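Local coordinates for putative thiol-disulfide isomerase or thioredoxin (Salmonella enterica subsp. enterica serovar Typhimurium, PDB 3L9V), which probably catalyses thiol-disulfide exchange as a DsbA-like oxidoreductase of the thioredoxin fold, helping to form or rearrange disulfide bonds in other proteins, at residues G61-G64 / H65-T68; R96-S99 / P100-R104; R115-Y118 / D119-I122. All blocks are in the same frame, centred on the assembly; numbering follows the deposited sequence.

How the interactions relate
The three contacts follow one another along the chain within the DsbA-like thioredoxin domain, each at the start of a helix or within one. Interaction 1 opens helix 64-77, which follows strand 52-56 of the central sheet; interaction 2 opens helix 100-111, and interaction 3 spans the whole of helix 115-121. The centres of interactions 1 and 2 lie about 10 Å apart, and the two contacts touch where Leu63 packs on the 97-100 backbone. Those of 2 and 3 are about 15 Å apart, joined by the Arg104-Asp119 salt bridge and by Tyr118. Interactions 1 and 3 do not touch; helix 100-111 contacts both in the helical insertion characteristic of DsbA-like proteins, while helix 64-77 also reaches helix 115-121 through Leu73.

Interaction 1 (G61-G64 / H65-T68); sequences GPLG and HELT
Glu66 and Leu63 meet because both side chains start beside their own backbone nitrogens and the glutamate then folds back. In Glu66 the first torsion (-75°) sets CG anti to the carbonyl carbon, and a bend at the second (91°) returns the carboxylate over the preceding turn. It crosses Leu63 at about a right angle, with Glu66 OE1 4.1 Å from Leu63 CD2. The same oxygen, Glu66 OE1, comes within 3.3 Å of Leu63 O; both are acceptors, so the approach gains no hydrogen bond.

Leu63 is the N-cap of helix 64-77, and a type I turn from Gly61 to Gly64 leads the chain into it. The first turn is fastened by a nearly straight bond from Leu67 N to Leu63 O (2.9 Å). Beside it, Leu67 CD1 packs 4.1 Å from Leu63 CB, adding an apolar contact to the backbone link. Gly64 O takes the next bond, from Thr68 N at 3.2 Å. Thr68 OG1 also stands 3.2 Å from Gly64 O, and Ser58 and His56 are further hydrogen-bonding partners of this hydroxyl.

The leucines face Val103 of helix 100-111, and Leu67 also reaches Phe24 and Tyr25. Tyr25 OH is hydrogen-bonded to Leu63 N, tying the cap to the loop just before the CxxC pair, Cys26 and Cys29, a pattern consistent with a thioredoxin-type active site. The chemistry is thus divided: backbone bonds and buried leucines secure the helix start, while the Glu66 carboxylate, near the N-terminal end, would probably be favoured by the helix dipole, an effect that the close Leu63 O would probably work against.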
loop_
_atom_site.group_PDB
_atom_site.type_symbol
_atom_site.label_atom_id
_atom_site.label_comp_id
_atom_site.label_asym_id
_atom_site.label_seq_id
_atom_site.Cartn_x
_atom_site.Cartn_y
_atom_site.Cartn_z
ATOM N N GLY A 61 14.089 2.492 3.722
ATOM C CA GLY A 61 14.890 2.804 2.552
ATOM C C GLY A 61 15.277 4.261 2.352
ATOM O O GLY A 61 14.711 5.167 2.959
ATOM N N PRO A 62 16.275 4.493 1.491
ATOM C CA PRO A 62 16.794 5.833 1.179
ATOM C C PRO A 62 15.719 6.774 0.635
ATOM O O PRO A 62 15.702 7.927 1.028
ATOM C CB PRO A 62 17.828 5.574 0.073
ATOM C CG PRO A 62 18.178 4.135 0.181
ATOM C CD PRO A 62 16.967 3.428 0.746
ATOM N N LEU A 63 14.856 6.295 -0.256
ATOM C CA LEU A 63 13.874 7.166 -0.901
ATOM C C LEU A 63 12.522 7.139 -0.184
ATOM O O LEU A 63 11.509 7.580 -0.735
ATOM C CB LEU A 63 13.726 6.806 -2.390
ATOM C CG LEU A 63 14.986 7.032 -3.263
ATOM C CD1 LEU A 63 14.874 6.389 -4.639
ATOM C CD2 LEU A 63 15.321 8.512 -3.408
ATOM N N GLY A 64 12.510 6.623 1.041
ATOM C CA GLY A 64 11.260 6.423 1.771
ATOM C C GLY A 64 10.272 7.572 1.638
ATOM O O GLY A 64 9.102 7.387 1.320
ATOM N N HIS A 65 10.746 8.780 1.880
ATOM C CA HIS A 65 9.837 9.912 1.951
ATOM C C HIS A 65 9.426 10.372 0.579
ATOM O O HIS A 65 8.320 10.871 0.403
ATOM C CB HIS A 65 10.470 11.067 2.726
ATOM C CG HIS A 65 10.556 10.826 4.198
ATOM N ND1 HIS A 65 9.540 11.174 5.065
ATOM C CD2 HIS A 65 11.530 10.269 4.957
ATOM C CE1 HIS A 65 9.895 10.857 6.297
ATOM N NE2 HIS A 65 11.100 10.308 6.259
ATOM N N GLU A 66 10.328 10.213 -0.391
ATOM C CA GLU A 66 10.052 10.618 -1.769
ATOM C C GLU A 66 8.994 9.714 -2.409
ATOM O O GLU A 66 8.114 10.177 -3.136
ATOM C CB GLU A 66 11.342 10.571 -2.607
ATOM C CG GLU A 66 12.313 11.705 -2.336
ATOM C CD GLU A 66 13.338 11.380 -1.242
ATOM O OE1 GLU A 66 13.172 10.381 -0.494
ATOM O OE2 GLU A 66 14.310 12.148 -1.121
ATOM N N LEU A 67 9.098 8.413 -2.152
ATOM C CA LEU A 67 8.089 7.470 -2.606
ATOM C C LEU A 67 6.716 7.776 -1.965
ATOM O O LEU A 67 5.718 7.811 -2.654
ATOM C CB LEU A 67 8.553 6.036 -2.328
ATOM C CG LEU A 67 9.745 5.675 -3.261
ATOM C CD1 LEU A 67 10.417 4.419 -2.795
ATOM C CD2 LEU A 67 9.260 5.505 -4.703
ATOM N N THR A 68 6.681 8.003 -0.652
ATOM C CA THR A 68 5.422 8.351 0.015
ATOM C C THR A 68 4.738 9.570 -0.633
ATOM O O THR A 68 3.536 9.586 -0.807
ATOM C CB THR A 68 5.628 8.600 1.539
ATOM O OG1 THR A 68 6.018 7.375 2.177
ATOM C CG2 THR A 68 4.317 9.160 2.242
#

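Interaction 2 (R96-S99 / P100-R104); sequences RLHS and PDDVR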
loop_
_atom_site.group_PDB
_atom_site.type_symbol
_atom_site.label_atom_id
_atom_site.label_comp_id
_atom_site.label_asym_id
_atom_site.label_seq_id
_atom_site.Cartn_x
_atom_site.Cartn_y
_atom_site.Cartn_z
ATOM N N ARG A 96 16.445 -0.018 -10.527
ATOM C CA ARG A 96 16.813 1.334 -10.921
ATOM C C ARG A 96 15.899 2.347 -10.247
ATOM O O ARG A 96 15.184 3.091 -10.903
ATOM C CB ARG A 96 16.845 1.504 -12.448
ATOM C CG ARG A 96 15.498 1.354 -13.143
ATOM C CD ARG A 96 15.658 0.785 -14.553
ATOM N NE ARG A 96 16.727 1.440 -15.303
ATOM C CZ ARG A 96 17.542 0.811 -16.145
ATOM N NH1 ARG A 96 17.413 -0.494 -16.344
ATOM N NH2 ARG A 96 18.488 1.483 -16.787
ATOM N N LEU A 97 15.924 2.335 -8.921
ATOM C CA LEU A 97 15.308 3.368 -8.104
ATOM C C LEU A 97 16.298 3.806 -7.053
ATOM O O LEU A 97 16.222 3.344 -5.914
ATOM C CB LEU A 97 14.092 2.830 -7.362
ATOM C CG LEU A 97 12.672 2.978 -7.877
ATOM C CD1 LEU A 97 11.755 2.480 -6.774
ATOM C CD2 LEU A 97 12.322 4.421 -8.265
ATOM N N HIS A 98 17.214 4.701 -7.412
ATOM C CA HIS A 98 18.268 5.110 -6.488
ATOM C C HIS A 98 18.154 6.553 -6.028
ATOM O O HIS A 98 18.578 6.882 -4.926
ATOM C CB HIS A 98 19.651 4.945 -7.120
ATOM C CG HIS A 98 19.808 3.704 -7.939
ATOM N ND1 HIS A 98 19.727 2.439 -7.401
ATOM C CD2 HIS A 98 20.076 3.536 -9.257
ATOM C CE1 HIS A 98 19.923 1.543 -8.351
ATOM N NE2 HIS A 98 20.138 2.185 -9.489
ATOM N N SER A 99 17.611 7.418 -6.876
ATOM C CA SER A 99 17.621 8.851 -6.601
ATOM C C SER A 99 16.246 9.487 -6.772
ATOM O O SER A 99 15.352 8.899 -7.348
ATOM C CB SER A 99 18.591 9.546 -7.549
ATOM O OG SER A 99 17.954 9.753 -8.784
ATOM N N PRO A 100 16.074 10.692 -6.239
ATOM C CA PRO A 100 14.800 11.384 -6.397
ATOM C C PRO A 100 14.443 11.568 -7.857
ATOM O O PRO A 100 13.269 11.452 -8.166
ATOM C CB PRO A 100 15.040 12.720 -5.710
ATOM C CG PRO A 100 16.051 12.410 -4.667
ATOM C CD PRO A 100 16.931 11.325 -5.223
ATOM N N ASP A 101 15.415 11.809 -8.738
ATOM C CA ASP A 101 15.113 11.919 -10.170
ATOM C C ASP A 101 14.545 10.610 -10.733
ATOM O O ASP A 101 13.709 10.613 -11.636
ATOM C CB ASP A 101 16.361 12.310 -10.991
ATOM C CG ASP A 101 16.867 13.725 -10.695
ATOM O OD1 ASP A 101 17.898 14.119 -11.287
ATOM O OD2 ASP A 101 16.247 14.445 -9.889
ATOM N N ASP A 102 15.030 9.479 -10.235
ATOM C CA ASP A 102 14.482 8.204 -10.666
ATOM C C ASP A 102 12.978 8.163 -10.357
ATOM O O ASP A 102 12.184 7.739 -11.188
ATOM C CB ASP A 102 15.174 7.054 -9.932
ATOM C CG ASP A 102 16.551 6.735 -10.491
ATOM O OD1 ASP A 102 16.743 6.851 -11.716
ATOM O OD2 ASP A 102 17.429 6.335 -9.700
ATOM N N VAL A 103 12.610 8.576 -9.139
ATOM C CA VAL A 103 11.202 8.528 -8.697
ATOM C C VAL A 103 10.308 9.284 -9.677
ATOM O O VAL A 103 9.325 8.746 -10.164
ATOM C CB VAL A 103 11.031 9.122 -7.286
ATOM C CG1 VAL A 103 9.550 9.246 -6.911
ATOM C CG2 VAL A 103 11.769 8.252 -6.286
ATOM N N ARG A 104 10.687 10.521 -9.981
ATOM C CA ARG A 104 9.923 11.349 -10.913
ATOM C C ARG A 104 9.886 10.750 -12.319
ATOM O O ARG A 104 8.870 10.783 -13.012
ATOM C CB ARG A 104 10.497 12.778 -10.958
ATOM C CG ARG A 104 10.060 13.590 -12.204
ATOM C CD ARG A 104 10.542 15.017 -12.126
ATOM N NE ARG A 104 11.993 15.049 -12.203
ATOM C CZ ARG A 104 12.741 16.039 -11.747
ATOM N NH1 ARG A 104 12.169 17.105 -11.197
ATOM N NH2 ARG A 104 14.062 15.953 -11.843
#
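Asp102 OD2 accepts two successive backbone N-H groups, those of His98 and Ser99, from opposite faces of its carboxylate plane. The bonds measure 2.8 Å from His98 N to Asp102 OD2 and 3.0 Å from Ser99 N to the same oxygen, and both arrive on its anti side. With Ser99 as N-cap this forms a capping box at the start of helix 100-111: the aspartate reaches back to Ser99 N, while Ser99 OG accepts from Asp102 N at 3.3 Å. The serine hydroxyl lies between its own N and carbonyl carbon (chi1 81°), which turns it toward Asp102 N. Because Asp102 OD2 also takes the N-H of His98, the grip reaches one residue beyond the box.

A regular helical bond from Val103 N to Ser99 O, 3.3 Å long, joins the cap to the first turn. The His98 ring makes no bond to the carboxylate; it stands obliquely to it, the two planes 71° apart. Two N-H donors and the start of the helix would probably favour the charged form of Asp102, whose other oxygen, OD1, pairs with Arg105.

On the inner side, Leu97 CD2 touches Val103 CG2 at 4.3 Å. This apolar pair faces Phe87 of helix 80-93, and Val103 also meets Leu67 and Ala70 of helix 64-77, so the capped end is packed against two other helices. Within the first turn, Asp101 and Arg104 form a salt bridge, with Asp101 OD2 3.3 Å from Arg104 NH2.

Interaction 3 (R115-Y118 / D119-I122); sequences RGEY and DRSI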
loop_
_atom_site.group_PDB
_atom_site.type_symbol
_atom_site.label_atom_id
_atom_site.label_comp_id
_atom_site.label_asym_id
_atom_site.label_seq_id
_atom_site.Cartn_x
_atom_site.Cartn_y
_atom_site.Cartn_z
ATOM N N ARG A 115 6.922 16.772 -17.232
ATOM C CA ARG A 115 7.902 17.263 -16.281
ATOM C C ARG A 115 7.409 18.464 -15.481
ATOM O O ARG A 115 7.494 18.473 -14.256
ATOM C CB ARG A 115 9.203 17.611 -17.006
ATOM C CG ARG A 115 10.218 18.306 -16.145
ATOM C CD ARG A 115 10.622 17.472 -14.921
ATOM N NE ARG A 115 11.669 18.151 -14.138
ATOM C CZ ARG A 115 12.979 18.013 -14.357
ATOM N NH1 ARG A 115 13.422 17.223 -15.320
ATOM N NH2 ARG A 115 13.848 18.662 -13.611
ATOM N N GLY A 116 6.901 19.477 -16.177
ATOM C CA GLY A 116 6.426 20.691 -15.537
ATOM C C GLY A 116 5.216 20.474 -14.633
ATOM O O GLY A 116 5.088 21.118 -13.605
ATOM N N GLU A 117 4.313 19.584 -15.024
ATOM C CA GLU A 117 3.152 19.287 -14.196
ATOM C C GLU A 117 3.562 18.468 -12.969
ATOM O O GLU A 117 3.080 18.714 -11.858
ATOM C CB GLU A 117 2.084 18.553 -14.994
ATOM C CG GLU A 117 0.754 18.446 -14.257
ATOM C CD GLU A 117 0.161 19.808 -13.935
ATOM O OE1 GLU A 117 0.039 20.639 -14.862
ATOM O OE2 GLU A 117 -0.186 20.048 -12.756
ATOM N N TYR A 118 4.481 17.521 -13.149
ATOM C CA TYR A 118 4.969 16.763 -11.991
ATOM C C TYR A 118 5.557 17.705 -10.956
ATOM O O TYR A 118 5.158 17.685 -9.788
ATOM C CB TYR A 118 5.986 15.702 -12.407
ATOM C CG TYR A 118 6.475 14.860 -11.263
ATOM C CD1 TYR A 118 7.554 15.271 -10.498
ATOM C CD2 TYR A 118 5.858 13.651 -10.937
ATOM C CE1 TYR A 118 8.030 14.503 -9.438
ATOM C CE2 TYR A 118 6.331 12.874 -9.881
ATOM C CZ TYR A 118 7.405 13.310 -9.133
ATOM O OH TYR A 118 7.876 12.560 -8.086
ATOM N N ASP A 119 6.463 18.578 -11.402
ATOM C CA ASP A 119 7.180 19.470 -10.496
ATOM C C ASP A 119 6.232 20.404 -9.745
ATOM O O ASP A 119 6.466 20.715 -8.591
ATOM C CB ASP A 119 8.273 20.269 -11.229
ATOM C CG ASP A 119 9.480 19.406 -11.601
ATOM O OD1 ASP A 119 9.609 18.276 -11.064
ATOM O OD2 ASP A 119 10.298 19.854 -12.434
ATOM N N ARG A 120 5.173 20.856 -10.406
ATOM C CA ARG A 120 4.206 21.725 -9.743
ATOM C C ARG A 120 3.288 20.914 -8.837
ATOM O O ARG A 120 2.886 21.359 -7.766
ATOM C CB ARG A 120 3.375 22.502 -10.774
ATOM C CG ARG A 120 4.152 23.605 -11.482
ATOM C CD ARG A 120 3.265 24.420 -12.453
ATOM N NE ARG A 120 2.541 23.597 -13.428
ATOM C CZ ARG A 120 2.970 23.309 -14.660
ATOM N NH1 ARG A 120 4.140 23.737 -15.091
ATOM N NH2 ARG A 120 2.234 22.564 -15.459
ATOM N N SER A 121 2.968 19.706 -9.271
ATOM C CA SER A 121 1.968 18.924 -8.586
ATOM C C SER A 121 2.528 18.241 -7.357
ATOM O O SER A 121 1.851 18.161 -6.343
ATOM C CB SER A 121 1.372 17.892 -9.526
ATOM O OG SER A 121 0.516 18.507 -10.446
ATOM N N ILE A 122 3.758 17.742 -7.460
ATOM C CA ILE A 122 4.366 16.929 -6.402
ATOM C C ILE A 122 4.377 17.684 -5.077
ATOM O O ILE A 122 4.414 17.084 -3.995
ATOM C CB ILE A 122 5.813 16.495 -6.779
ATOM C CG1 ILE A 122 6.278 15.290 -5.938
ATOM C CG2 ILE A 122 6.776 17.682 -6.702
ATOM C CD1 ILE A 122 5.499 13.986 -6.272
#
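Tyr118 and Ile122 make the close-packed part of this contact, whereas Glu117 and Arg120 form its looser, charged side. The tyrosine ring extends from CB with CG anti to the backbone N (chi1 -178°) and lies along the next turn, where Ile122 CB sits over one face, offset toward the rim. Ile122 CD1 reaches the phenol end, 3.5 Å from Tyr118 CZ. The backbone closes the same turn with a bond of 2.7 Å from Ile122 N to Tyr118 O.

Two salt bridges link residues four and three apart. At the border facing helix 100-111, Arg115 bends at its second torsion (59°), bringing NE to Asp119 OD2 at 2.8 Å. The oxygen lies in the guanidinium plane and is met on its syn side, tilted from the carboxylate plane, the two flat groups being turned 80° apart. On the looser side, Arg120 NH2 approaches Glu117 OE1 at 3.0 Å from above the carboxylate plane. Arg120 folds over the helix, so that Gly116 O lies over the centre of its guanidinium face, a placement that suggests electrostatic attraction without a hydrogen bond to NH1. Ser121 OG makes a weak bond to Glu117 O (2.9 Å).

Asp119 also carries a charge link between helices: its OD1 pairs with Arg104 NH1 of helix 100-111, and its two arginine partners gather closely around it. On the packed side Tyr118 meets Phe107 edge-to-face and rests on Val103, while Leu73 of helix 64-77 touches Tyr118, Ser121 and Ile122, holding helix 115-121 against both neighbouring helices.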